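Local coordinates for protein cytochrome c' (Rhodopseudomonas palustris, PDB 1MQV) that carries a high-spin heme c whose iron has no sixth ligand, and is linked to electron transfer, although its exact function is not known, at residues D3-A6 and Q7-A10; A10-K13 and Q14-E17; F72-K75 and A76-D79; K114-H117 and D118-A122. The protein carries 3 engineered substitutions. All blocks are in the same frame, centred on the assembly; numbering follows the deposited sequence.

Contact 1 (D3-A6 and Q7-A10); sequences DVIA and QRKA. With HEC (heme c), chain C.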
loop_
_atom_site.group_PDB
_atom_site.type_symbol
_atom_site.label_atom_id
_atom_site.label_comp_id
_atom_site.label_asym_id
_atom_site.label_seq_id
_atom_site.Cartn_x
_atom_site.Cartn_y
_atom_site.Cartn_z
ATOM N N ASP A 3 2.533 15.298 -14.147
ATOM C CA ASP A 3 2.792 13.865 -14.227
ATOM C C ASP A 3 2.396 13.087 -12.974
ATOM O O ASP A 3 3.247 12.634 -12.198
ATOM C CB ASP A 3 4.262 13.590 -14.541
ATOM C CG ASP A 3 4.459 12.289 -15.335
ATOM O OD1 ASP A 3 3.573 11.397 -15.290
ATOM O OD2 ASP A 3 5.506 12.156 -16.007
ATOM N N VAL A 4 1.092 12.927 -12.791
ATOM C CA VAL A 4 0.576 12.173 -11.652
ATOM C C VAL A 4 0.985 10.720 -11.749
ATOM O O VAL A 4 1.025 10.037 -10.727
ATOM C CB VAL A 4 -0.965 12.163 -11.595
ATOM C CG1 VAL A 4 -1.487 13.497 -11.121
ATOM C CG2 VAL A 4 -1.520 11.819 -12.982
ATOM N N ILE A 5 1.242 10.227 -12.963
ATOM C CA ILE A 5 1.627 8.818 -13.109
ATOM C C ILE A 5 3.001 8.678 -12.486
ATOM O O ILE A 5 3.289 7.711 -11.806
ATOM C CB ILE A 5 1.648 8.359 -14.614
ATOM C CG1 ILE A 5 0.225 8.026 -15.060
ATOM C CG2 ILE A 5 2.447 7.061 -14.803
ATOM C CD1 ILE A 5 0.078 7.883 -16.551
ATOM N N ALA A 6 3.858 9.669 -12.686
ATOM C CA ALA A 6 5.171 9.566 -12.088
ATOM C C ALA A 6 5.055 9.737 -10.578
ATOM O O ALA A 6 5.759 9.064 -9.812
ATOM C CB ALA A 6 6.105 10.625 -12.679
ATOM N N GLN A 7 4.163 10.608 -10.130
ATOM C CA GLN A 7 4.024 10.830 -8.701
ATOM C C GLN A 7 3.555 9.594 -7.978
ATOM O O GLN A 7 4.110 9.214 -6.938
ATOM C CB GLN A 7 2.988 11.896 -8.398
ATOM C CG GLN A 7 3.453 13.317 -8.525
ATOM C CD GLN A 7 2.294 14.275 -8.368
ATOM O OE1 GLN A 7 1.912 14.944 -9.315
ATOM N NE2 GLN A 7 1.723 14.331 -7.171
ATOM N N ARG A 8 2.513 8.988 -8.516
ATOM C CA ARG A 8 1.919 7.815 -7.848
ATOM C C ARG A 8 2.843 6.610 -7.892
ATOM O O ARG A 8 2.902 5.846 -6.939
ATOM C CB ARG A 8 0.522 7.486 -8.432
ATOM C CG ARG A 8 0.529 6.889 -9.844
ATOM C CD ARG A 8 -0.769 7.205 -10.549
ATOM N NE ARG A 8 -0.982 6.372 -11.730
ATOM C CZ ARG A 8 -1.938 6.604 -12.639
ATOM N NH1 ARG A 8 -2.762 7.645 -12.504
ATOM N NH2 ARG A 8 -2.085 5.793 -13.676
ATOM N N LYS A 9 3.609 6.444 -8.970
ATOM C CA LYS A 9 4.518 5.309 -9.011
ATOM C C LYS A 9 5.627 5.471 -7.977
ATOM O O LYS A 9 6.118 4.471 -7.420
ATOM C CB LYS A 9 5.124 5.168 -10.424
ATOM C CG LYS A 9 4.237 4.419 -11.454
ATOM C CD LYS A 9 4.974 4.484 -12.817
ATOM C CE LYS A 9 4.811 3.250 -13.651
ATOM N NZ LYS A 9 5.642 3.419 -14.871
ATOM N N ALA A 10 6.018 6.721 -7.713
ATOM C CA ALA A 10 7.067 6.991 -6.738
ATOM C C ALA A 10 6.557 6.646 -5.333
ATOM O O ALA A 10 7.268 6.050 -4.516
ATOM C CB ALA A 10 7.494 8.460 -6.793
HETATM FE FE HEC C . 0.206 -1.276 -5.424
HETATM C CHA HEC C . 1.791 -0.299 -8.228
HETATM C CHB HEC C . 3.226 -1.989 -3.984
HETATM C CHC HEC C . -1.267 -1.528 -2.387
HETATM C CHD HEC C . -2.876 -0.122 -6.716
HETATM N NA HEC C . 2.172 -1.173 -6.015
HETATM C C1A HEC C . 2.589 -0.729 -7.232
HETATM C C2A HEC C . 4.001 -0.803 -7.285
HETATM C C3A HEC C . 4.466 -1.323 -6.072
HETATM C C4A HEC C . 3.267 -1.535 -5.291
HETATM C CMA HEC C . 5.821 -1.669 -5.539
HETATM C CAA HEC C . 4.856 -0.466 -8.501
HETATM C CBA HEC C . 5.226 1.000 -8.463
HETATM C CGA HEC C . 6.248 1.349 -9.553
HETATM O O1A HEC C . 7.430 1.458 -9.213
HETATM O O2A HEC C . 5.851 1.504 -10.724
HETATM N NB HEC C . 0.830 -1.688 -3.630
HETATM C C1B HEC C . 2.084 -2.090 -3.200
HETATM C C2B HEC C . 2.103 -2.563 -1.799
HETATM C C3B HEC C . 0.844 -2.442 -1.355
HETATM C C4B HEC C . 0.056 -1.863 -2.482
HETATM C CMB HEC C . 3.371 -3.122 -1.085
HETATM C CAB HEC C . 0.299 -2.798 -0.045
HETATM C CBB HEC C . 0.879 -2.400 1.169
HETATM N NC HEC C . -1.629 -0.836 -4.705
HETATM C C1C HEC C . -2.089 -1.030 -3.403
HETATM C C2C HEC C . -3.471 -0.766 -3.288
HETATM C C3C HEC C . -3.981 -0.387 -4.502
HETATM C C4C HEC C . -2.776 -0.449 -5.385
HETATM C CMC HEC C . -4.341 -1.067 -2.020
HETATM C CAC HEC C . -5.322 -0.081 -4.980
HETATM C CBC HEC C . -6.320 0.370 -3.997
HETATM N ND HEC C . -0.474 -0.395 -7.124
HETATM C C1D HEC C . -1.735 -0.096 -7.573
HETATM C C2D HEC C . -1.730 0.324 -8.991
HETATM C C3D HEC C . -0.414 0.255 -9.379
HETATM C C4D HEC C . 0.378 -0.167 -8.224
HETATM C CMD HEC C . -2.976 0.963 -9.673
HETATM C CAD HEC C . 0.117 0.699 -10.823
HETATM C CBD HEC C . 0.547 2.185 -10.632
HETATM C CGD HEC C . 0.876 2.808 -11.986
HETATM O O1D HEC C . 1.573 2.111 -12.737
HETATM O O2D HEC C . 0.437 3.940 -12.273
#
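At the start of helix 4-27, the turn that joins Val-4 and Ile-5 to Arg-8 and Lys-9 forms part of the propionate end of the heme c pocket. Asp-3 is the N-cap: its OD1 accepts from Ala-6 N at 3.1 Å, the donor coming from above the carboxylate plane. The helix then runs on regular i to i+4 bonds, such as Arg-8 N to Val-4 O at 2.9 Å. Arg-8 has CG tucked between its own backbone N and carbonyl carbon (chi1 72°), which lays CG against Val-4 O and Ile-5 O and carries the extended chain back alongside Ile-5. Ile-5 CG1 sits 3.5 Å above the guanidinium plane, over its centre. At the edge, in plane, NE gives heme O2D a nearly straight bond of 2.9 Å (168°), with a weak second one from NH2. Thr-65, Leu-54 and Ser-59 take other guanidinium hydrogens, while Lys-9 NZ bonds Asp-64 O. The propionate charge is thus probably offset by an arginine held flat and fixed in rotation.

Contact 2 (A10-K13 and Q14-E17); sequences AILK and QMGE. With HEC (heme c), chain C.
Leu-12 and Met-15 reach out from adjacent turns of helix 4-27 and meet over the heme, Leu-12 CD2 lying 3.8 Å from Met-15 CE. Leu-12 keeps CG opposite its carbonyl carbon (chi1 -67°), and this aims both methyls at the porphyrin: CD2 stops 3.5 Å from the heme iron (FE), while CD1 rests on the ring near heme C4D. Met-15 starts out the same way but then bends at chi2 and chi3, folding its methyl back so that CE lies 3.9 Å from heme CHC. Gly-16 passes the rim of the macrocycle with its bare CA; a beta carbon built on it would fall only 2.8 Å from heme CMA. On the flank turned from the iron, Lys-13 runs extended until a bend at its last torsion, and NZ reaches Glu-17 OE2 in a long salt bridge of 3.6 Å. Gln-14 runs extended back along the helix, its CG 3.0 Å from Ala-10 O. Leu-51 and helix 34-50 pack against Met-15 and Ile-11. A leucine methyl at the sixth position of the iron, with no ligand there, suits the five-coordinate, high-spin heme of the cytochrome c' four-helix bundle.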
loop_
_atom_site.group_PDB
_atom_site.type_symbol
_atom_site.label_atom_id
_atom_site.label_comp_id
_atom_site.label_asym_id
_atom_site.label_seq_id
_atom_site.Cartn_x
_atom_site.Cartn_y
_atom_site.Cartn_z
ATOM N N ALA A 10 6.018 6.721 -7.713
ATOM C CA ALA A 10 7.067 6.991 -6.738
ATOM C C ALA A 10 6.557 6.646 -5.333
ATOM O O ALA A 10 7.268 6.050 -4.516
ATOM C CB ALA A 10 7.494 8.460 -6.793
ATOM N N ILE A 11 5.316 7.008 -5.066
ATOM C CA ILE A 11 4.725 6.720 -3.750
ATOM C C ILE A 11 4.512 5.193 -3.592
ATOM O O ILE A 11 4.760 4.644 -2.521
ATOM C CB ILE A 11 3.384 7.444 -3.575
ATOM C CG1 ILE A 11 3.620 8.951 -3.401
ATOM C CG2 ILE A 11 2.605 6.847 -2.360
ATOM C CD1 ILE A 11 2.354 9.780 -3.682
ATOM N N LEU A 12 4.052 4.510 -4.637
ATOM C CA LEU A 12 3.823 3.063 -4.527
ATOM C C LEU A 12 5.152 2.338 -4.436
ATOM O O LEU A 12 5.246 1.290 -3.806
ATOM C CB LEU A 12 2.982 2.536 -5.705
ATOM C CG LEU A 12 1.551 3.057 -5.686
ATOM C CD1 LEU A 12 0.978 3.078 -7.103
ATOM C CD2 LEU A 12 0.685 2.092 -4.756
ATOM N N LYS A 13 6.199 2.887 -5.056
ATOM C CA LYS A 13 7.516 2.265 -4.948
ATOM C C LYS A 13 7.944 2.345 -3.483
ATOM O O LYS A 13 8.488 1.364 -2.932
ATOM C CB LYS A 13 8.531 2.983 -5.864
ATOM C CG LYS A 13 9.947 2.457 -5.756
ATOM C CD LYS A 13 10.808 3.049 -6.886
ATOM C CE LYS A 13 12.295 2.812 -6.649
ATOM N NZ LYS A 13 12.606 1.397 -6.336
ATOM N N GLN A 14 7.706 3.494 -2.846
ATOM C CA GLN A 14 8.034 3.658 -1.417
ATOM C C GLN A 14 7.226 2.641 -0.601
ATOM O O GLN A 14 7.751 2.046 0.347
ATOM C CB GLN A 14 7.676 5.064 -0.864
ATOM C CG GLN A 14 8.180 6.272 -1.633
ATOM C CD GLN A 14 7.490 7.555 -1.167
ATOM O OE1 GLN A 14 7.237 8.475 -1.961
ATOM N NE2 GLN A 14 7.180 7.620 0.130
ATOM N N MET A 15 5.952 2.448 -0.952
ATOM C CA MET A 15 5.133 1.494 -0.190
ATOM C C MET A 15 5.777 0.120 -0.296
ATOM O O MET A 15 5.904 -0.596 0.707
ATOM C CB MET A 15 3.686 1.450 -0.720
ATOM C CG MET A 15 2.729 2.440 -0.094
ATOM S SD MET A 15 1.151 1.661 0.450
ATOM C CE MET A 15 0.278 1.820 -1.003
ATOM N N GLY A 16 6.196 -0.247 -1.514
ATOM C CA GLY A 16 6.868 -1.529 -1.707
ATOM C C GLY A 16 8.108 -1.637 -0.814
ATOM O O GLY A 16 8.312 -2.664 -0.130
ATOM N N GLU A 17 8.959 -0.594 -0.810
ATOM C CA GLU A 17 10.148 -0.613 0.041
ATOM C C GLU A 17 9.788 -0.716 1.539
ATOM O O GLU A 17 10.505 -1.347 2.304
ATOM C CB GLU A 17 10.952 0.657 -0.204
ATOM C CG GLU A 17 11.427 0.673 -1.639
ATOM C CD GLU A 17 11.906 2.031 -2.112
ATOM O OE1 GLU A 17 11.242 3.052 -1.808
ATOM O OE2 GLU A 17 12.940 2.069 -2.814
HETATM FE FE HEC C . 0.206 -1.276 -5.424
HETATM C CHA HEC C . 1.791 -0.299 -8.228
HETATM C CHB HEC C . 3.226 -1.989 -3.984
HETATM C CHC HEC C . -1.267 -1.528 -2.387
HETATM C CHD HEC C . -2.876 -0.122 -6.716
HETATM N NA HEC C . 2.172 -1.173 -6.015
HETATM C C1A HEC C . 2.589 -0.729 -7.232
HETATM C C2A HEC C . 4.001 -0.803 -7.285
HETATM C C3A HEC C . 4.466 -1.323 -6.072
HETATM C C4A HEC C . 3.267 -1.535 -5.291
HETATM C CMA HEC C . 5.821 -1.669 -5.539
HETATM C CAA HEC C . 4.856 -0.466 -8.501
HETATM C CBA HEC C . 5.226 1.000 -8.463
HETATM C CGA HEC C . 6.248 1.349 -9.553
HETATM O O1A HEC C . 7.430 1.458 -9.213
HETATM O O2A HEC C . 5.851 1.504 -10.724
HETATM N NB HEC C . 0.830 -1.688 -3.630
HETATM C C1B HEC C . 2.084 -2.090 -3.200
HETATM C C2B HEC C . 2.103 -2.563 -1.799
HETATM C C3B HEC C . 0.844 -2.442 -1.355
HETATM C C4B HEC C . 0.056 -1.863 -2.482
HETATM C CMB HEC C . 3.371 -3.122 -1.085
HETATM C CAB HEC C . 0.299 -2.798 -0.045
HETATM C CBB HEC C . 0.879 -2.400 1.169
HETATM N NC HEC C . -1.629 -0.836 -4.705
HETATM C C1C HEC C . -2.089 -1.030 -3.403
HETATM C C2C HEC C . -3.471 -0.766 -3.288
HETATM C C3C HEC C . -3.981 -0.387 -4.502
HETATM C C4C HEC C . -2.776 -0.449 -5.385
HETATM C CMC HEC C . -4.341 -1.067 -2.020
HETATM C CAC HEC C . -5.322 -0.081 -4.980
HETATM C CBC HEC C . -6.320 0.370 -3.997
HETATM N ND HEC C . -0.474 -0.395 -7.124
HETATM C C1D HEC C . -1.735 -0.096 -7.573
HETATM C C2D HEC C . -1.730 0.324 -8.991
HETATM C C3D HEC C . -0.414 0.255 -9.379
HETATM C C4D HEC C . 0.378 -0.167 -8.224
HETATM C CMD HEC C . -2.976 0.963 -9.673
HETATM C CAD HEC C . 0.117 0.699 -10.823
HETATM C CBD HEC C . 0.547 2.185 -10.632
HETATM C CGD HEC C . 0.876 2.808 -11.986
HETATM O O1D HEC C . 1.573 2.111 -12.737
HETATM O O2D HEC C . 0.437 3.940 -12.273
#

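Contact 3 (F72-K75 and A76-D79); sequences FEDK and AKFD. Engineered in segment 72-75: Phe-72 (natural residue Trp).
The Lys-75 side chain reaches across to Phe-78 and Asp-79 in the first turn of helix 75-95, one of the four helices of the bundle. A bend at chi2 (69°) swings its chain along the helix, bringing CE to 3.8 Å from Phe-78 CD2, oblique to the ring, and placing NZ 3.6 Å from Asp-79 OD1 in a long salt bridge. NZ also has a weak hydrogen bond to Phe-55 O. An alanine here would remove the methylene packed against Phe-78 CD2 and would probably leave the Asp-79 carboxylate without its cationic mate and freer to turn. Two backbone bonds fix these groups: Phe-78 N to Asp-74 O at 3.0 Å, and Asp-79 N to Lys-75 O, which is almost straight at 176°. Farther out, the Phe-78 ring meets Phe-55, Phe-82 and Phe-120 edge-to-face and touches the heme, while Lys-77 NZ pairs with Asp-119. Asp-74 holds the N-cap position without a direct side-chain capping bond. A water takes Lys-77 N at 3.1 Å and leans on Asp-74 OD1, though at a separation short enough to be doubtful; Asp-74 OD1 itself lies against Lys-77 CB at 3.6 Å.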
loop_
_atom_site.group_PDB
_atom_site.type_symbol
_atom_site.label_atom_id
_atom_site.label_comp_id
_atom_site.label_asym_id
_atom_site.label_seq_id
_atom_site.Cartn_x
_atom_site.Cartn_y
_atom_site.Cartn_z
ATOM N N PHE A 72 -11.555 3.303 -13.492
ATOM C CA PHE A 72 -12.545 4.345 -13.691
ATOM C C PHE A 72 -13.992 3.904 -13.812
ATOM O O PHE A 72 -14.900 4.740 -13.856
ATOM C CB PHE A 72 -12.096 5.227 -14.861
ATOM C CG PHE A 72 -10.713 5.760 -14.653
ATOM C CD1 PHE A 72 -10.476 6.707 -13.665
ATOM C CD2 PHE A 72 -9.625 5.178 -15.296
ATOM C CE1 PHE A 72 -9.189 7.048 -13.315
ATOM C CE2 PHE A 72 -8.334 5.521 -14.947
ATOM C CZ PHE A 72 -8.113 6.450 -13.956
ATOM N N GLU A 73 -14.200 2.596 -13.823
ATOM C CA GLU A 73 -15.541 2.041 -13.891
ATOM C C GLU A 73 -15.952 1.557 -12.531
ATOM O O GLU A 73 -17.061 1.091 -12.376
ATOM C CB GLU A 73 -15.613 0.843 -14.827
ATOM C CG GLU A 73 -15.630 1.181 -16.307
ATOM C CD GLU A 73 -15.834 -0.056 -17.170
ATOM O OE1 GLU A 73 -16.922 -0.671 -17.088
ATOM O OE2 GLU A 73 -14.901 -0.421 -17.920
ATOM N N ASP A 74 -15.042 1.632 -11.569
ATOM C CA ASP A 74 -15.335 1.189 -10.208
ATOM C C ASP A 74 -14.506 2.069 -9.282
ATOM O O ASP A 74 -13.873 1.571 -8.342
ATOM C CB ASP A 74 -14.904 -0.254 -10.041
ATOM C CG ASP A 74 -15.998 -1.109 -9.452
ATOM O OD1 ASP A 74 -16.769 -0.579 -8.615
ATOM O OD2 ASP A 74 -16.079 -2.300 -9.821
ATOM N N LYS A 75 -14.533 3.382 -9.533
ATOM C CA LYS A 75 -13.680 4.283 -8.771
ATOM C C LYS A 75 -13.945 4.330 -7.286
ATOM O O LYS A 75 -13.000 4.425 -6.527
ATOM C CB LYS A 75 -13.709 5.713 -9.330
ATOM C CG LYS A 75 -12.512 6.582 -8.850
ATOM C CD LYS A 75 -11.193 6.099 -9.463
ATOM C CE LYS A 75 -9.972 6.894 -8.944
ATOM N NZ LYS A 75 -10.219 8.347 -8.748
ATOM N N ALA A 76 -15.213 4.268 -6.876
ATOM C CA ALA A 76 -15.524 4.318 -5.438
ATOM C C ALA A 76 -14.881 3.130 -4.729
ATOM O O ALA A 76 -14.300 3.277 -3.650
ATOM C CB ALA A 76 -17.028 4.291 -5.223
ATOM N N LYS A 77 -14.988 1.955 -5.334
ATOM C CA LYS A 77 -14.387 0.757 -4.772
ATOM C C LYS A 77 -12.880 0.888 -4.710
ATOM O O LYS A 77 -12.273 0.534 -3.700
ATOM C CB LYS A 77 -14.782 -0.472 -5.602
ATOM C CG LYS A 77 -14.043 -1.774 -5.242
ATOM C CD LYS A 77 -14.437 -2.890 -6.205
ATOM C CE LYS A 77 -13.615 -4.148 -5.986
ATOM N NZ LYS A 77 -13.883 -5.132 -7.078
ATOM N N PHE A 78 -12.266 1.398 -5.788
ATOM C CA PHE A 78 -10.812 1.556 -5.832
ATOM C C PHE A 78 -10.378 2.517 -4.723
ATOM O O PHE A 78 -9.484 2.160 -3.938
ATOM C CB PHE A 78 -10.406 2.058 -7.247
ATOM C CG PHE A 78 -8.956 2.448 -7.387
ATOM C CD1 PHE A 78 -7.981 1.475 -7.662
ATOM C CD2 PHE A 78 -8.588 3.784 -7.355
ATOM C CE1 PHE A 78 -6.659 1.851 -7.917
ATOM C CE2 PHE A 78 -7.258 4.170 -7.615
ATOM C CZ PHE A 78 -6.299 3.194 -7.900
ATOM N N ASP A 79 -11.007 3.710 -4.629
ATOM C CA ASP A 79 -10.673 4.700 -3.601
ATOM C C ASP A 79 -10.792 4.110 -2.189
ATOM O O ASP A 79 -9.946 4.328 -1.327
ATOM C CB ASP A 79 -11.619 5.905 -3.638
ATOM C CG ASP A 79 -11.420 6.781 -4.855
ATOM O OD1 ASP A 79 -10.410 6.618 -5.578
ATOM O OD2 ASP A 79 -12.275 7.653 -5.061
HETATM O O HOH W 1 -17.273 1.424 -7.342
#

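Contact 4 (K114-H117 and D118-A122); sequences KSCH and DDFRA. With HEC (heme c), chain C.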
loop_
_atom_site.group_PDB
_atom_site.type_symbol
_atom_site.label_atom_id
_atom_site.label_comp_id
_atom_site.label_asym_id
_atom_site.label_seq_id
_atom_site.Cartn_x
_atom_site.Cartn_y
_atom_site.Cartn_z
ATOM N N LYS A 114 -2.482 -7.285 -2.650
ATOM C CA LYS A 114 -2.961 -8.201 -3.698
ATOM C C LYS A 114 -4.424 -7.967 -4.112
ATOM O O LYS A 114 -4.783 -8.076 -5.306
ATOM C CB LYS A 114 -2.801 -9.666 -3.234
ATOM C CG LYS A 114 -3.177 -10.695 -4.295
ATOM C CD LYS A 114 -2.874 -12.134 -3.843
ATOM C CE LYS A 114 -3.458 -13.172 -4.810
ATOM N NZ LYS A 114 -3.109 -12.935 -6.254
ATOM N N SER A 115 -5.279 -7.676 -3.138
ATOM C CA SER A 115 -6.689 -7.449 -3.424
ATOM C C SER A 115 -6.904 -6.372 -4.453
ATOM O O SER A 115 -7.748 -6.496 -5.314
ATOM C CB SER A 115 -7.447 -7.075 -2.159
ATOM O OG SER A 115 -7.625 -8.250 -1.372
ATOM N N CYS A 116 -6.117 -5.310 -4.377
ATOM C CA CYS A 116 -6.294 -4.248 -5.329
ATOM C C CYS A 116 -5.564 -4.626 -6.620
ATOM O O CYS A 116 -6.094 -4.429 -7.714
ATOM C CB CYS A 116 -5.704 -2.951 -4.788
ATOM S SG CYS A 116 -5.942 -1.644 -5.927
ATOM N N HIS A 117 -4.356 -5.153 -6.494
ATOM C CA HIS A 117 -3.595 -5.513 -7.696
ATOM C C HIS A 117 -4.363 -6.482 -8.587
ATOM O O HIS A 117 -4.384 -6.323 -9.793
ATOM C CB HIS A 117 -2.207 -6.076 -7.316
ATOM C CG HIS A 117 -1.330 -5.074 -6.628
ATOM N ND1 HIS A 117 -0.233 -5.427 -5.877
ATOM C CD2 HIS A 117 -1.385 -3.720 -6.589
ATOM C CE1 HIS A 117 0.353 -4.342 -5.406
ATOM N NE2 HIS A 117 -0.335 -3.281 -5.824
ATOM N N ASP A 118 -5.050 -7.458 -8.011
ATOM C CA ASP A 118 -5.756 -8.387 -8.869
ATOM C C ASP A 118 -6.839 -7.763 -9.736
ATOM O O ASP A 118 -7.130 -8.317 -10.789
ATOM C CB ASP A 118 -6.336 -9.549 -8.066
ATOM C CG ASP A 118 -5.255 -10.450 -7.477
ATOM O OD1 ASP A 118 -4.127 -10.495 -7.997
ATOM O OD2 ASP A 118 -5.540 -11.141 -6.481
ATOM N N ASP A 119 -7.423 -6.629 -9.323
ATOM C CA ASP A 119 -8.443 -5.986 -10.118
ATOM C C ASP A 119 -8.005 -4.768 -10.900
ATOM O O ASP A 119 -8.539 -4.496 -11.983
ATOM C CB ASP A 119 -9.630 -5.516 -9.255
ATOM C CG ASP A 119 -10.577 -6.661 -8.822
ATOM O OD1 ASP A 119 -10.740 -7.621 -9.590
ATOM O OD2 ASP A 119 -11.169 -6.591 -7.711
ATOM N N PHE A 120 -7.000 -4.068 -10.400
ATOM C CA PHE A 120 -6.658 -2.766 -10.978
ATOM C C PHE A 120 -5.228 -2.514 -11.441
ATOM O O PHE A 120 -4.932 -1.382 -11.836
ATOM C CB PHE A 120 -7.026 -1.723 -9.919
ATOM C CG PHE A 120 -8.473 -1.797 -9.483
ATOM C CD1 PHE A 120 -9.487 -1.460 -10.360
ATOM C CD2 PHE A 120 -8.823 -2.187 -8.181
ATOM C CE1 PHE A 120 -10.848 -1.496 -9.969
ATOM C CE2 PHE A 120 -10.172 -2.222 -7.788
ATOM C CZ PHE A 120 -11.187 -1.874 -8.682
ATOM N N ARG A 121 -4.371 -3.534 -11.381
ATOM C CA ARG A 121 -2.975 -3.411 -11.796
ATOM C C ARG A 121 -2.639 -4.426 -12.882
ATOM O O ARG A 121 -3.073 -5.554 -12.835
ATOM C CB ARG A 121 -2.044 -3.619 -10.602
ATOM C CG ARG A 121 -0.561 -3.347 -10.893
ATOM C CD ARG A 121 0.310 -3.928 -9.760
ATOM N NE ARG A 121 1.724 -3.735 -10.026
ATOM C CZ ARG A 121 2.664 -3.788 -9.094
ATOM N NH1 ARG A 121 2.322 -4.026 -7.839
ATOM N NH2 ARG A 121 3.944 -3.607 -9.412
ATOM N N ALA A 122 -1.888 -4.010 -13.890
ATOM C CA ALA A 122 -1.503 -4.950 -14.934
ATOM C C ALA A 122 -0.605 -6.065 -14.357
ATOM O O ALA A 122 0.196 -5.837 -13.440
ATOM C CB ALA A 122 -0.780 -4.196 -16.069
HETATM FE FE HEC C . 0.206 -1.276 -5.424
HETATM C CHA HEC C . 1.791 -0.299 -8.228
HETATM C CHB HEC C . 3.226 -1.989 -3.984
HETATM C CHC HEC C . -1.267 -1.528 -2.387
HETATM C CHD HEC C . -2.876 -0.122 -6.716
HETATM N NA HEC C . 2.172 -1.173 -6.015
HETATM C C1A HEC C . 2.589 -0.729 -7.232
HETATM C C2A HEC C . 4.001 -0.803 -7.285
HETATM C C3A HEC C . 4.466 -1.323 -6.072
HETATM C C4A HEC C . 3.267 -1.535 -5.291
HETATM C CMA HEC C . 5.821 -1.669 -5.539
HETATM C CAA HEC C . 4.856 -0.466 -8.501
HETATM C CBA HEC C . 5.226 1.000 -8.463
HETATM C CGA HEC C . 6.248 1.349 -9.553
HETATM O O1A HEC C . 7.430 1.458 -9.213
HETATM O O2A HEC C . 5.851 1.504 -10.724
HETATM N NB HEC C . 0.830 -1.688 -3.630
HETATM C C1B HEC C . 2.084 -2.090 -3.200
HETATM C C2B HEC C . 2.103 -2.563 -1.799
HETATM C C3B HEC C . 0.844 -2.442 -1.355
HETATM C C4B HEC C . 0.056 -1.863 -2.482
HETATM C CMB HEC C . 3.371 -3.122 -1.085
HETATM C CAB HEC C . 0.299 -2.798 -0.045
HETATM C CBB HEC C . 0.879 -2.400 1.169
HETATM N NC HEC C . -1.629 -0.836 -4.705
HETATM C C1C HEC C . -2.089 -1.030 -3.403
HETATM C C2C HEC C . -3.471 -0.766 -3.288
HETATM C C3C HEC C . -3.981 -0.387 -4.502
HETATM C C4C HEC C . -2.776 -0.449 -5.385
HETATM C CMC HEC C . -4.341 -1.067 -2.020
HETATM C CAC HEC C . -5.322 -0.081 -4.980
HETATM C CBC HEC C . -6.320 0.370 -3.997
HETATM N ND HEC C . -0.474 -0.395 -7.124
HETATM C C1D HEC C . -1.735 -0.096 -7.573
HETATM C C2D HEC C . -1.730 0.324 -8.991
HETATM C C3D HEC C . -0.414 0.255 -9.379
HETATM C C4D HEC C . 0.378 -0.167 -8.224
HETATM C CMD HEC C . -2.976 0.963 -9.673
HETATM C CAD HEC C . 0.117 0.699 -10.823
HETATM C CBD HEC C . 0.547 2.185 -10.632
HETATM C CGD HEC C . 0.876 2.808 -11.986
HETATM O O1D HEC C . 1.573 2.111 -12.737
HETATM O O2D HEC C . 0.437 3.940 -12.273
HETATM O O HOH W 2 -10.175 -5.192 -5.460
#
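Cys-116 O is gripped by two amides: Phe-120 N at 2.9 Å, nearly in line with the carbonyl, and Asp-119 N, which comes in from above the carbonyl plane. This doubling of the bond marks the last turn of helix 99-120. One turn back, Lys-114 NZ lies across the Asp-118 carboxylate and bonds both oxygens through their syn lone pairs, the nearer being Asp-118 OD2 at 3.0 Å. An asparagine in place of Asp-118 would probably leave the Lys-114 ammonium without its opposite charge and freer to swing. Cys-116 and His-117 end the CXXCH heme-binding motif that begins at Cys-113. Cys-116 SG points opposite its backbone N (chi1 -179°), which directs it to the covalent bond with heme CAC, and the same sulfur lies 3.7 Å from Phe-120 CD2 at the ring edge. His-117 NE2 is the axial ligand, 2.1 Å from the heme iron (FE). Beside it runs the extended Arg-121, whose CD makes a CH-pi contact over the imidazole face, 3.8 Å from its centroid. The guanidinium, turned 82° from the His-117 ring, lays one face on the porphyrin, with NH1 3.4 Å from heme C1A. That same NH1 sits above the rim of the imidazole, 3.1 Å from His-117 CE1.

Contacts 1 and 2 follow one another on helix 4-27 and share Ala-10, their centres 11 Å apart. Contact 3 opens helix 75-95 and contact 4 closes helix 99-120, the next helix in the chain. The centres of contacts 2 and 4 are 15 Å apart with the heme between them: one supplies the leucine over the iron, the other the axial histidine and a thioether link, while contact 1 holds a propionate. Contacts 3 and 4 touch, through a salt bridge and aromatic packing that tie helix 75-95 to helix 99-120, and Phe-78 also packs on Cys-116. Three helices of the four-helix bundle thus each give part of the heme pocket, contact 3 through Phe-78.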